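Local coordinates for biotin protein ligase-like protein of unknown function (Silicibacter sp., PDB 3BFM) that is of unknown function but resembles biotin protein ligases, and probably shares the fold that this family uses to bind a biotin- or lipoate-like acid, at residues Leu11-Ala16 / Ala37-Tyr42; Asp22-Ala27 / Arg50-Leu55; Ile6-Leu11 / Arg158-Trp163; Leu107-Ser112 / Leu123-Asp128. All coordinates share one frame; numbering follows the deposited sequence. Where two conformers were deposited one is given.

Contact 1 (Leu11-Ala16 / Ala37-Tyr42); sequences LMTGEA and AGLVVY. With CA (calcium ion), chain C.
The ring of Tyr-42 folds back across the neighbouring strand and lays one face against Ala-16 CA. The two segments are the first and second strands of a beta-alpha-beta unit, strand 13-16, helix 23-32, strand 39-44, and they pair in parallel. Tyr-42 has CG between its backbone N and carbonyl carbon (chi1 65°), and this turns the ring toward strand 13-16. Ala-16 CA then sits 4.0 Å from the centroid of the Tyr-42 ring, close to the ring normal, a CH-pi contact. Four backbone bonds join the strands. Val-40 gives its N to Thr-13 O at 2.8 Å and takes the N of Glu-15 on its own O at 2.9 Å. At the start of the pairing the N of Thr-13 donates to Gly-38 O at 3.0 Å. On the face of Thr-13 and Leu-39, the extended chain of Glu-15 crosses Leu-39, with Glu-15 OE1 3.8 Å from Leu-39 CD1. The carboxylate itself forms a salt bridge with Lys-30 of the linking helix. Beyond the strands a calcium ion lies between the subunits. Its ligands include Ala-37 O, Ala-37 O of the second subunit and five waters. Two of those waters also donate to Leu-11 O, so residues 11-16 reach the ion through water. Ala-37 binds it directly, its O 2.4 Å from the calcium ion.

Contact 2 (Asp22-Ala27 / Arg50-Leu55); sequences DPFDLA and RAALVL. With CA (calcium ion), chain B.
Asp-22 and Arg-50 both carry CG beside the backbone N and anti to the carbonyl carbon (chi1 -58° in Asp-22). The arginine chain then bends at chi3, -82°, which swings its guanidinium back to the aspartate. Asp-22 OD1 comes 3.2 Å from Arg-50 NH1, while OD2 and NH1 make a long salt bridge at 3.8 Å. The carboxylate and guanidinium planes are 49° apart, so the groups do not meet flat. Asp-22 OD1 also binds a calcium ion at 2.4 Å. Arg-50 NH2 donates to a water of that ion, which lies in the guanidinium plane at its edge. Both cations draw on the same carboxylate, which probably keeps it ionised. Gln-21 O and Glu-43 OE1 are further protein ligands of this calcium. Next to the site the contact turns apolar. Pro-23, in the first turn of helix 23-32, crosses Arg-50 at about a right angle, with its CG 3.8 Å from Arg-50 CB. Two residues on, Ala-52 points toward the helix and its CB meets Ala-27 CB at 3.7 Å. Val-54 CG2 reaches the same Ala-27 CB at 3.9 Å. The short segment axes come within 7.0 Å, consistent with the small residues between them. This is close packing of a helix, nearly aligned with its strand, on the mixed sheet of a biotin/lipoate ligase-like domain, with a calcium site at the helix's N-terminal end.

Contact 3 (Ile6-Leu11 / Arg158-Trp163); sequences ITFPPL and RLLESW
The side chain of Glu-161 crosses Thr-7 obliquely and turns its carboxylate to the backbone of the N-terminal segment. Its CG stands anti to the carbonyl carbon (chi1 -71°) and the rest of the chain is extended, which carries the acid from the helix to Thr-7. There Glu-161 OE2 accepts the N-H of Thr-7 at 2.9 Å in a nearly straight bond. This donor comes from the anti side, 31° out of the carboxylate plane. Arg-158, one turn earlier on the helix, grips the acid side-on with NE and NH2. Its NH2 reaches the same OE2 from the opposite face of the carboxylate, and its NE lies 2.7 Å from Glu-161 OE1. Two donors on OE2 and one on OE1 thus fix the rotation of the buried acid, and the arginine's charge probably favours its ionised form. The helix, 156-175, packs on the mixed sheet of this biotin/lipoate ligase-like domain. Residues 6-8 lie against its flank, and the chain then leads on to strand 13-16. Next to the acid, Ile-6 and Leu-160 cross at about a right angle, their CD1 and CD2 methyls 3.8 Å apart. The Phe-8 ring turns its edge to Leu-160, with Phe-8 CZ 4.1 Å from Leu-160 CG. Leu-160 also touches Tyr-42 and Ala-51 of the sheet. Beside these groups one water donates to both Thr-7 O and Glu-161 O.

Contact 4 (Leu107-Ser112 / Leu123-Asp128); sequences LRIAAS and LVVGLD
Arg-108 N donates to Gly-126 O at 2.7 Å; Leu-107 CA adds a C-H...O contact to the same oxygen. Gly-126 N answers with an equally short bond to Arg-108 O, so these two residues form an antiparallel hydrogen-bonded pair. Ala-110 and Val-124 form the next such pair along this beta hairpin. On the face of Arg-108 and Val-124 the arginine chain bends at chi3, -73°, and its guanidinium reaches across to Asp-128 on the partner strand. Arg-108 NH2 makes a salt bridge to Asp-128 OD1 at 3.2 Å, entering on the syn side but 32° out of the carboxylate plane. The two planes stand 72° apart and only NH2 bonds directly; Arg-108 NE donates to a water at 3.0 Å. The other face is apolar. Ile-109 CD1 presses on Leu-123 CD2 at 3.4 Å, closer than a usual van der Waals contact. Leu-107 leans across to its partner Leu-127, with Leu-107 CD2 3.9 Å from Leu-127 CD1. Val-125 lies between these pairs, its two methyls near Leu-107 and Ile-109. Helix 67-82 packs on this face through Leu-68, Cys-71 and Phe-75. On the other side Phe-24 of helix 23-32 touches Arg-108, Ala-110 and Val-124. Strand 48-55 lies along the far edge of strand 123-130, with Asp-128 touching Arg-50.

Contacts 1, 2 and 4 reach one mixed sheet. Contact 1 pairs its outermost strand 13-16 in parallel and is only partly buried; contacts 2, 3 and 4 are buried. Contact 4 is an antiparallel hairpin pairing near the centre of the fold and lacks any subunit contact, whereas contacts 1 and 3 both touch the second subunit. Contact 2 packs a helix on strand 48-55, between the strands of the other two; small apolar groups and a long salt bridge hold it, with no cross-segment backbone bonds. Contact 3 ties the N-terminal segment to a helix, through one buried carboxylate and a leucine. Calcium appears at contacts 1 and 2: at a backbone carbonyl between subunits in one, at an aspartate in the other.

Contact 1 (Leu11-Ala16 / Ala37-Tyr42)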
loop_
_atom_site.group_PDB
_atom_site.type_symbol
_atom_site.label_atom_id
_atom_site.label_comp_id
_atom_site.label_asym_id
_atom_site.label_seq_id
_atom_site.Cartn_x
_atom_site.Cartn_y
_atom_site.Cartn_z
ATOM N N LEU A 11 -0.630 4.692 0.382
ATOM C CA LEU A 11 -1.185 3.668 -0.511
ATOM C C LEU A 11 -2.442 2.973 0.041
ATOM O O LEU A 11 -2.938 1.996 -0.533
ATOM C CB LEU A 11 -0.116 2.627 -0.904
ATOM C CG LEU A 11 0.807 3.040 -2.062
ATOM C CD1 LEU A 11 1.358 4.483 -1.934
ATOM C CD2 LEU A 11 1.929 2.023 -2.245
HETATM N N MSE A 12 -2.967 3.456 1.157
HETATM C CA MSE A 12 -4.356 3.140 1.485
HETATM C C MSE A 12 -5.170 4.380 1.174
HETATM O O MSE A 12 -4.682 5.495 1.294
HETATM C CB MSE A 12 -4.516 2.657 2.911
HETATM C CG MSE A 12 -4.376 1.148 3.048
HETATM SE SE MSE A 12 -4.065 0.513 4.853
HETATM C CE MSE A 12 -4.958 -1.166 4.758
ATOM N N THR A 13 -6.383 4.170 0.682
ATOM C CA THR A 13 -7.229 5.225 0.185
ATOM C C THR A 13 -8.506 5.107 0.962
ATOM O O THR A 13 -9.178 4.099 0.805
ATOM C CB THR A 13 -7.629 4.949 -1.275
ATOM O OG1 THR A 13 -6.467 4.646 -2.048
ATOM C CG2 THR A 13 -8.386 6.152 -1.886
ATOM N N GLY A 14 -8.864 6.130 1.728
ATOM C CA GLY A 14 -10.137 6.146 2.420
ATOM C C GLY A 14 -11.263 6.701 1.569
ATOM O O GLY A 14 -11.080 7.689 0.858
ATOM N N GLU A 15 -12.429 6.068 1.630
ATOM C CA GLU A 15 -13.606 6.531 0.940
ATOM C C GLU A 15 -14.803 6.394 1.891
ATOM O O GLU A 15 -15.137 5.281 2.335
ATOM C CB GLU A 15 -13.832 5.699 -0.302
ATOM C CG GLU A 15 -15.069 6.153 -1.061
ATOM C CD GLU A 15 -15.171 5.603 -2.462
ATOM O OE1 GLU A 15 -14.122 5.305 -3.090
ATOM O OE2 GLU A 15 -16.324 5.491 -2.940
ATOM N N ALA A 16 -15.433 7.509 2.236
ATOM C CA ALA A 16 -16.628 7.466 3.057
ATOM C C ALA A 16 -17.806 6.999 2.198
ATOM O O ALA A 16 -18.017 7.482 1.065
ATOM C CB ALA A 16 -16.922 8.834 3.687
ATOM N N ALA A 37 -6.487 -3.049 -4.720
ATOM C CA ALA A 37 -6.220 -3.195 -3.313
ATOM C C ALA A 37 -5.870 -1.851 -2.687
ATOM O O ALA A 37 -5.359 -0.953 -3.353
ATOM C CB ALA A 37 -5.080 -4.181 -3.101
ATOM N N GLY A 38 -6.181 -1.710 -1.405
ATOM C CA GLY A 38 -5.780 -0.562 -0.655
ATOM C C GLY A 38 -6.915 0.384 -0.354
ATOM O O GLY A 38 -6.775 1.223 0.517
ATOM N N LEU A 39 -8.028 0.231 -1.057
ATOM C CA LEU A 39 -9.245 0.962 -0.705
ATOM C C LEU A 39 -9.782 0.535 0.650
ATOM O O LEU A 39 -9.941 -0.684 0.910
ATOM C CB LEU A 39 -10.322 0.727 -1.729
ATOM C CG LEU A 39 -11.666 1.422 -1.535
ATOM C CD1 LEU A 39 -11.517 2.942 -1.684
ATOM C CD2 LEU A 39 -12.703 0.864 -2.535
ATOM N N VAL A 40 -10.101 1.536 1.456
ATOM C CA VAL A 40 -10.769 1.400 2.735
ATOM C C VAL A 40 -12.052 2.212 2.657
ATOM O O VAL A 40 -12.031 3.423 2.700
ATOM C CB VAL A 40 -9.923 1.887 3.945
ATOM C CG1 VAL A 40 -10.696 1.708 5.263
ATOM C CG2 VAL A 40 -8.571 1.200 3.983
ATOM N N VAL A 41 -13.173 1.525 2.535
ATOM C CA VAL A 41 -14.481 2.175 2.573
ATOM C C VAL A 41 -14.970 2.178 4.003
ATOM O O VAL A 41 -14.868 1.168 4.680
ATOM C CB VAL A 41 -15.506 1.424 1.711
ATOM C CG1 VAL A 41 -16.841 2.231 1.653
ATOM C CG2 VAL A 41 -14.946 1.167 0.319
ATOM N N TYR A 42 -15.478 3.310 4.479
ATOM C CA TYR A 42 -15.921 3.387 5.850
ATOM C C TYR A 42 -17.198 4.190 5.985
ATOM O O TYR A 42 -17.596 4.959 5.091
ATOM C CB TYR A 42 -14.799 3.946 6.738
ATOM C CG TYR A 42 -14.443 5.391 6.414
ATOM C CD1 TYR A 42 -15.103 6.422 7.027
ATOM C CD2 TYR A 42 -13.431 5.691 5.514
ATOM C CE1 TYR A 42 -14.800 7.719 6.754
ATOM C CE2 TYR A 42 -13.100 7.029 5.226
ATOM C CZ TYR A 42 -13.784 8.014 5.850
ATOM O OH TYR A 42 -13.497 9.344 5.555
HETATM CA CA CA C . -4.615 1.120 -4.386
HETATM O O HOH W 1 -2.854 0.646 -2.754
HETATM O O HOH W 2 -5.312 2.372 -2.437
HETATM O O HOH W 3 -3.026 -0.385 -5.521
HETATM O O HOH W 4 -7.060 1.176 -4.607
HETATM O O HOH W 5 -4.869 1.667 -6.779
#

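Contact 2 (Asp22-Ala27 / Arg50-Leu55)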
loop_
_atom_site.group_PDB
_atom_site.type_symbol
_atom_site.label_atom_id
_atom_site.label_comp_id
_atom_site.label_asym_id
_atom_site.label_seq_id
_atom_site.Cartn_x
_atom_site.Cartn_y
_atom_site.Cartn_z
ATOM N N ASP A 22 -23.248 0.966 1.793
ATOM C CA ASP A 22 -22.626 0.542 3.045
ATOM C C ASP A 22 -21.239 -0.012 2.713
ATOM O O ASP A 22 -21.031 -0.509 1.599
ATOM C CB ASP A 22 -23.450 -0.523 3.787
ATOM C CG ASP A 22 -24.866 -0.060 4.125
ATOM O OD1 ASP A 22 -25.087 1.126 4.451
ATOM O OD2 ASP A 22 -25.769 -0.912 4.047
ATOM N N PRO A 23 -20.283 0.124 3.637
ATOM C CA PRO A 23 -18.884 -0.221 3.313
ATOM C C PRO A 23 -18.598 -1.614 2.734
ATOM O O PRO A 23 -17.934 -1.708 1.690
ATOM C CB PRO A 23 -18.170 0.012 4.647
ATOM C CG PRO A 23 -18.943 1.102 5.280
ATOM C CD PRO A 23 -20.380 0.722 4.970
ATOM N N PHE A 24 -19.098 -2.677 3.359
ATOM C CA PHE A 24 -18.738 -4.031 2.929
ATOM C C PHE A 24 -19.316 -4.248 1.524
ATOM O O PHE A 24 -18.580 -4.650 0.613
ATOM C CB PHE A 24 -19.254 -5.055 3.928
ATOM C CG PHE A 24 -18.886 -6.494 3.599
ATOM C CD1 PHE A 24 -17.549 -6.894 3.663
ATOM C CD2 PHE A 24 -19.842 -7.414 3.234
ATOM C CE1 PHE A 24 -17.181 -8.194 3.421
ATOM C CE2 PHE A 24 -19.470 -8.733 2.947
ATOM C CZ PHE A 24 -18.156 -9.101 3.018
ATOM N N ASP A 25 -20.605 -3.959 1.345
ATOM C CA ASP A 25 -21.249 -4.068 0.024
ATOM C C ASP A 25 -20.550 -3.233 -1.033
ATOM O O ASP A 25 -20.230 -3.743 -2.126
ATOM C CB ASP A 25 -22.708 -3.648 0.102
ATOM C CG ASP A 25 -23.440 -3.825 -1.231
ATOM O OD1 ASP A 25 -23.952 -4.937 -1.460
ATOM O OD2 ASP A 25 -23.503 -2.860 -2.036
ATOM N N LEU A 26 -20.295 -1.961 -0.710
ATOM C CA LEU A 26 -19.663 -1.042 -1.653
ATOM C C LEU A 26 -18.245 -1.474 -2.029
ATOM O O LEU A 26 -17.843 -1.420 -3.196
ATOM C CB LEU A 26 -19.632 0.388 -1.079
ATOM C CG LEU A 26 -19.074 1.455 -2.048
ATOM C CD1 LEU A 26 -19.872 1.423 -3.356
ATOM C CD2 LEU A 26 -19.032 2.843 -1.399
ATOM N N ALA A 27 -17.465 -1.865 -1.030
ATOM C CA ALA A 27 -16.116 -2.349 -1.329
ATOM C C ALA A 27 -16.146 -3.546 -2.283
ATOM O O ALA A 27 -15.320 -3.629 -3.197
ATOM C CB ALA A 27 -15.403 -2.718 -0.050
ATOM N N ARG A 50 -18.452 1.078 10.657
ATOM C CA ARG A 50 -18.315 0.054 9.618
ATOM C C ARG A 50 -17.160 0.430 8.743
ATOM O O ARG A 50 -16.929 1.626 8.518
ATOM C CB ARG A 50 -19.596 -0.142 8.801
ATOM C CG ARG A 50 -20.721 -0.742 9.637
ATOM C CD ARG A 50 -22.032 -0.737 8.866
ATOM N NE ARG A 50 -22.648 0.564 8.978
ATOM C CZ ARG A 50 -23.692 0.974 8.266
ATOM N NH1 ARG A 50 -24.255 0.197 7.353
ATOM N NH2 ARG A 50 -24.172 2.186 8.468
ATOM N N ALA A 51 -16.423 -0.577 8.279
ATOM C CA ALA A 51 -15.352 -0.352 7.366
ATOM C C ALA A 51 -15.059 -1.596 6.596
ATOM O O ALA A 51 -15.470 -2.705 6.977
ATOM C CB ALA A 51 -14.109 0.194 8.110
ATOM N N ALA A 52 -14.420 -1.439 5.456
ATOM C CA ALA A 52 -14.111 -2.625 4.612
ATOM C C ALA A 52 -12.841 -2.310 3.838
ATOM O O ALA A 52 -12.672 -1.199 3.372
ATOM C CB ALA A 52 -15.285 -3.022 3.672
ATOM N N LEU A 53 -11.989 -3.331 3.724
ATOM C CA LEU A 53 -10.701 -3.281 3.006
ATOM C C LEU A 53 -10.741 -4.168 1.778
ATOM O O LEU A 53 -11.140 -5.353 1.877
ATOM C CB LEU A 53 -9.581 -3.865 3.850
ATOM C CG LEU A 53 -9.513 -3.557 5.328
ATOM C CD1 LEU A 53 -8.324 -4.328 5.876
ATOM C CD2 LEU A 53 -9.357 -2.055 5.544
ATOM N N VAL A 54 -10.290 -3.617 0.642
ATOM C CA VAL A 54 -10.113 -4.393 -0.599
ATOM C C VAL A 54 -8.654 -4.860 -0.649
ATOM O O VAL A 54 -7.717 -4.040 -0.505
ATOM C CB VAL A 54 -10.430 -3.573 -1.868
ATOM C CG1 VAL A 54 -10.060 -4.368 -3.137
ATOM C CG2 VAL A 54 -11.926 -3.107 -1.853
ATOM N N LEU A 55 -8.507 -6.171 -0.821
ATOM C CA LEU A 55 -7.228 -6.867 -0.901
ATOM C C LEU A 55 -7.158 -7.717 -2.183
ATOM O O LEU A 55 -8.183 -8.057 -2.794
ATOM C CB LEU A 55 -7.088 -7.781 0.311
ATOM C CG LEU A 55 -7.296 -7.087 1.648
ATOM C CD1 LEU A 55 -7.291 -8.067 2.822
ATOM C CD2 LEU A 55 -6.193 -6.053 1.812
HETATM CA CA CA B . -24.935 3.473 4.549
HETATM O O HOH W 6 -26.356 3.343 6.448
HETATM O O HOH W 7 -25.129 5.555 3.448
HETATM O O HOH W 8 -27.042 3.190 3.323
#

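Contact 3 (Ile6-Leu11 / Arg158-Trp163)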
loop_
_atom_site.group_PDB
_atom_site.type_symbol
_atom_site.label_atom_id
_atom_site.label_comp_id
_atom_site.label_asym_id
_atom_site.label_seq_id
_atom_site.Cartn_x
_atom_site.Cartn_y
_atom_site.Cartn_z
ATOM N N ILE A 6 -9.498 11.490 8.559
ATOM C CA ILE A 6 -9.084 10.103 8.757
ATOM C C ILE A 6 -7.865 9.843 7.879
ATOM O O ILE A 6 -7.947 9.869 6.642
ATOM C CB ILE A 6 -10.225 9.133 8.459
ATOM C CG1 ILE A 6 -11.347 9.309 9.490
ATOM C CG2 ILE A 6 -9.760 7.693 8.532
ATOM C CD1 ILE A 6 -12.611 8.547 9.138
ATOM N N THR A 7 -6.743 9.571 8.530
ATOM C CA THR A 7 -5.467 9.401 7.849
ATOM C C THR A 7 -5.098 7.932 7.816
ATOM O O THR A 7 -5.078 7.302 8.847
ATOM C CB THR A 7 -4.383 10.175 8.598
ATOM O OG1 THR A 7 -4.829 11.521 8.758
ATOM C CG2 THR A 7 -3.086 10.164 7.828
ATOM N N PHE A 8 -4.827 7.405 6.623
ATOM C CA PHE A 8 -4.459 6.014 6.420
ATOM C C PHE A 8 -3.013 5.972 6.001
ATOM O O PHE A 8 -2.468 7.009 5.596
ATOM C CB PHE A 8 -5.345 5.377 5.354
ATOM C CG PHE A 8 -6.762 5.166 5.817
ATOM C CD1 PHE A 8 -7.054 4.241 6.803
ATOM C CD2 PHE A 8 -7.801 5.905 5.292
ATOM C CE1 PHE A 8 -8.337 4.087 7.246
ATOM C CE2 PHE A 8 -9.103 5.734 5.742
ATOM C CZ PHE A 8 -9.367 4.845 6.703
ATOM N N PRO A 9 -2.368 4.809 6.155
ATOM C CA PRO A 9 -1.002 4.626 5.654
ATOM C C PRO A 9 -0.863 4.974 4.164
ATOM O O PRO A 9 -1.841 4.971 3.414
ATOM C CB PRO A 9 -0.739 3.139 5.859
ATOM C CG PRO A 9 -1.724 2.671 6.823
ATOM C CD PRO A 9 -2.867 3.612 6.864
ATOM N N PRO A 10 0.365 5.289 3.716
ATOM C CA PRO A 10 0.564 5.536 2.302
ATOM C C PRO A 10 0.056 4.377 1.474
ATOM O O PRO A 10 0.272 3.221 1.851
ATOM C CB PRO A 10 2.094 5.635 2.182
ATOM C CG PRO A 10 2.515 6.138 3.475
ATOM C CD PRO A 10 1.615 5.460 4.477
ATOM N N LEU A 11 -0.630 4.692 0.382
ATOM C CA LEU A 11 -1.185 3.668 -0.511
ATOM C C LEU A 11 -2.442 2.973 0.041
ATOM O O LEU A 11 -2.938 1.996 -0.533
ATOM C CB LEU A 11 -0.116 2.627 -0.904
ATOM C CG LEU A 11 0.807 3.040 -2.062
ATOM C CD1 LEU A 11 1.358 4.483 -1.934
ATOM C CD2 LEU A 11 1.929 2.023 -2.245
ATOM N N ARG A 158 -10.101 7.276 15.305
ATOM C CA ARG A 158 -8.760 6.797 15.674
ATOM C C ARG A 158 -8.673 5.284 15.634
ATOM O O ARG A 158 -7.661 4.729 15.249
ATOM C CB ARG A 158 -8.367 7.292 17.061
ATOM C CG ARG A 158 -8.366 8.828 17.227
ATOM C CD ARG A 158 -7.294 9.532 16.413
ATOM N NE ARG A 158 -7.647 9.770 15.020
ATOM C CZ ARG A 158 -8.459 10.734 14.585
ATOM N NH1 ARG A 158 -9.081 11.544 15.438
ATOM N NH2 ARG A 158 -8.686 10.854 13.287
ATOM N N LEU A 159 -9.737 4.620 16.071
ATOM C CA LEU A 159 -9.836 3.143 15.998
ATOM C C LEU A 159 -9.790 2.606 14.545
ATOM O O LEU A 159 -9.095 1.634 14.227
ATOM C CB LEU A 159 -11.069 2.666 16.742
ATOM C CG LEU A 159 -11.252 1.136 16.800
ATOM C CD1 LEU A 159 -10.091 0.392 17.468
ATOM C CD2 LEU A 159 -12.578 0.738 17.498
ATOM N N LEU A 160 -10.549 3.254 13.667
ATOM C CA LEU A 160 -10.486 2.970 12.238
ATOM C C LEU A 160 -9.093 3.098 11.654
ATOM O O LEU A 160 -8.627 2.199 10.954
ATOM C CB LEU A 160 -11.475 3.858 11.500
ATOM C CG LEU A 160 -11.498 3.780 9.985
ATOM C CD1 LEU A 160 -11.808 2.346 9.487
ATOM C CD2 LEU A 160 -12.549 4.786 9.485
ATOM N N GLU A 161 -8.423 4.229 11.925
ATOM C CA GLU A 161 -7.069 4.452 11.467
ATOM C C GLU A 161 -6.144 3.375 11.974
ATOM O O GLU A 161 -5.298 2.867 11.242
ATOM C CB GLU A 161 -6.558 5.799 12.006
ATOM C CG GLU A 161 -7.208 6.975 11.361
ATOM C CD GLU A 161 -6.854 8.302 12.030
ATOM O OE1 GLU A 161 -6.328 8.296 13.173
ATOM O OE2 GLU A 161 -7.073 9.350 11.378
ATOM N N SER A 162 -6.315 3.033 13.244
ATOM C CA SER A 162 -5.459 2.050 13.892
ATOM C C SER A 162 -5.689 0.644 13.335
ATOM O O SER A 162 -4.748 -0.122 13.160
ATOM C CB SER A 162 -5.683 2.085 15.390
ATOM O OG SER A 162 -4.674 1.355 16.030
ATOM N N TRP A 163 -6.945 0.316 13.044
ATOM C CA TRP A 163 -7.251 -0.996 12.470
ATOM C C TRP A 163 -6.496 -1.104 11.127
ATOM O O TRP A 163 -5.747 -2.059 10.858
ATOM C CB TRP A 163 -8.733 -1.188 12.295
ATOM C CG TRP A 163 -9.104 -2.532 11.712
ATOM C CD1 TRP A 163 -8.758 -3.774 12.205
ATOM C CD2 TRP A 163 -9.926 -2.767 10.571
ATOM N NE1 TRP A 163 -9.306 -4.745 11.428
ATOM C CE2 TRP A 163 -10.028 -4.165 10.414
ATOM C CE3 TRP A 163 -10.564 -1.929 9.654
ATOM C CZ2 TRP A 163 -10.737 -4.753 9.360
ATOM C CZ3 TRP A 163 -11.272 -2.504 8.592
ATOM C CH2 TRP A 163 -11.369 -3.900 8.467
HETATM O O HOH W 9 -3.813 4.992 9.621
#

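Contact 4 (Leu107-Ser112 / Leu123-Asp128)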
loop_
_atom_site.group_PDB
_atom_site.type_symbol
_atom_site.label_atom_id
_atom_site.label_comp_id
_atom_site.label_asym_id
_atom_site.label_seq_id
_atom_site.Cartn_x
_atom_site.Cartn_y
_atom_site.Cartn_z
ATOM N N LEU A 107 -16.165 -9.445 11.957
ATOM C CA LEU A 107 -15.467 -9.314 10.697
ATOM C C LEU A 107 -16.108 -10.226 9.662
ATOM O O LEU A 107 -16.394 -11.386 9.945
ATOM C CB LEU A 107 -14.000 -9.692 10.846
ATOM C CG LEU A 107 -13.118 -8.738 11.650
ATOM C CD1 LEU A 107 -11.804 -9.479 12.068
ATOM C CD2 LEU A 107 -12.805 -7.476 10.888
ATOM N N ARG A 108 -16.300 -9.724 8.441
ATOM C CA ARG A 108 -16.867 -10.495 7.344
ATOM C C ARG A 108 -15.839 -10.578 6.251
ATOM O O ARG A 108 -14.965 -9.679 6.139
ATOM C CB ARG A 108 -18.165 -9.846 6.801
ATOM C CG ARG A 108 -19.336 -10.046 7.747
ATOM C CD ARG A 108 -20.623 -9.595 7.121
ATOM N NE ARG A 108 -20.666 -8.137 7.077
ATOM C CZ ARG A 108 -21.573 -7.433 6.404
ATOM N NH1 ARG A 108 -22.509 -8.049 5.698
ATOM N NH2 ARG A 108 -21.532 -6.107 6.435
ATOM N N ILE A 109 -15.970 -11.601 5.421
ATOM C CA ILE A 109 -15.067 -11.784 4.294
ATOM C C ILE A 109 -15.835 -12.236 3.042
ATOM O O ILE A 109 -16.750 -13.087 3.149
ATOM C CB ILE A 109 -13.909 -12.766 4.657
ATOM C CG1 ILE A 109 -12.969 -12.895 3.486
ATOM C CG2 ILE A 109 -14.391 -14.194 5.083
ATOM C CD1 ILE A 109 -11.548 -13.297 3.898
ATOM N N ALA A 110 -15.439 -11.674 1.886
ATOM C CA ALA A 110 -15.993 -12.048 0.585
ATOM C C ALA A 110 -14.857 -12.124 -0.386
ATOM O O ALA A 110 -13.774 -11.540 -0.191
ATOM C CB ALA A 110 -17.046 -11.029 0.063
ATOM N N ALA A 111 -15.083 -12.876 -1.442
ATOM C CA ALA A 111 -14.108 -12.911 -2.511
ATOM C C ALA A 111 -14.745 -13.153 -3.894
ATOM O O ALA A 111 -15.929 -13.463 -3.995
ATOM C CB ALA A 111 -13.031 -13.967 -2.186
ATOM N N SER A 112 -13.912 -13.053 -4.928
ATOM C CA SER A 112 -14.354 -13.008 -6.326
ATOM C C SER A 112 -14.726 -14.377 -6.797
ATOM O O SER A 112 -15.389 -14.512 -7.818
ATOM C CB SER A 112 -13.253 -12.443 -7.228
ATOM O OG SER A 112 -12.145 -13.342 -7.357
ATOM N N LEU A 123 -10.464 -9.818 -2.748
ATOM C CA LEU A 123 -11.006 -10.231 -1.491
ATOM C C LEU A 123 -11.315 -8.970 -0.677
ATOM O O LEU A 123 -10.581 -8.003 -0.751
ATOM C CB LEU A 123 -9.969 -11.090 -0.790
ATOM C CG LEU A 123 -10.417 -11.914 0.400
ATOM C CD1 LEU A 123 -9.764 -13.314 0.392
ATOM C CD2 LEU A 123 -10.131 -11.165 1.711
ATOM N N VAL A 124 -12.409 -8.983 0.061
ATOM C CA VAL A 124 -12.774 -7.846 0.925
ATOM C C VAL A 124 -13.000 -8.347 2.327
ATOM O O VAL A 124 -13.659 -9.372 2.515
ATOM C CB VAL A 124 -14.079 -7.152 0.435
ATOM C CG1 VAL A 124 -14.622 -6.159 1.464
ATOM C CG2 VAL A 124 -13.843 -6.483 -0.932
ATOM N N VAL A 125 -12.424 -7.644 3.299
ATOM C CA VAL A 125 -12.709 -7.888 4.718
ATOM C C VAL A 125 -13.441 -6.710 5.304
ATOM O O VAL A 125 -12.990 -5.577 5.192
ATOM C CB VAL A 125 -11.415 -8.161 5.514
ATOM C CG1 VAL A 125 -11.723 -8.264 7.003
ATOM C CG2 VAL A 125 -10.789 -9.398 4.987
ATOM N N GLY A 126 -14.562 -6.966 5.957
ATOM C CA GLY A 126 -15.365 -5.899 6.519
ATOM C C GLY A 126 -15.456 -6.000 8.019
ATOM O O GLY A 126 -15.505 -7.114 8.556
ATOM N N LEU A 127 -15.456 -4.840 8.675
ATOM C CA LEU A 127 -15.624 -4.727 10.098
ATOM C C LEU A 127 -16.989 -4.066 10.361
ATOM O O LEU A 127 -17.339 -3.072 9.706
ATOM C CB LEU A 127 -14.479 -3.852 10.667
ATOM C CG LEU A 127 -14.606 -3.473 12.139
ATOM C CD1 LEU A 127 -14.569 -4.748 13.025
ATOM C CD2 LEU A 127 -13.522 -2.437 12.599
ATOM N N ASP A 128 -17.784 -4.662 11.254
ATOM C CA ASP A 128 -18.980 -4.011 11.777
ATOM C C ASP A 128 -18.844 -3.997 13.315
ATOM O O ASP A 128 -18.679 -5.042 13.933
ATOM C CB ASP A 128 -20.231 -4.751 11.359
ATOM C CG ASP A 128 -20.608 -4.521 9.887
ATOM O OD1 ASP A 128 -19.884 -4.982 8.976
ATOM O OD2 ASP A 128 -21.671 -3.907 9.646
HETATM O O HOH W 10 -18.640 -7.140 9.035
#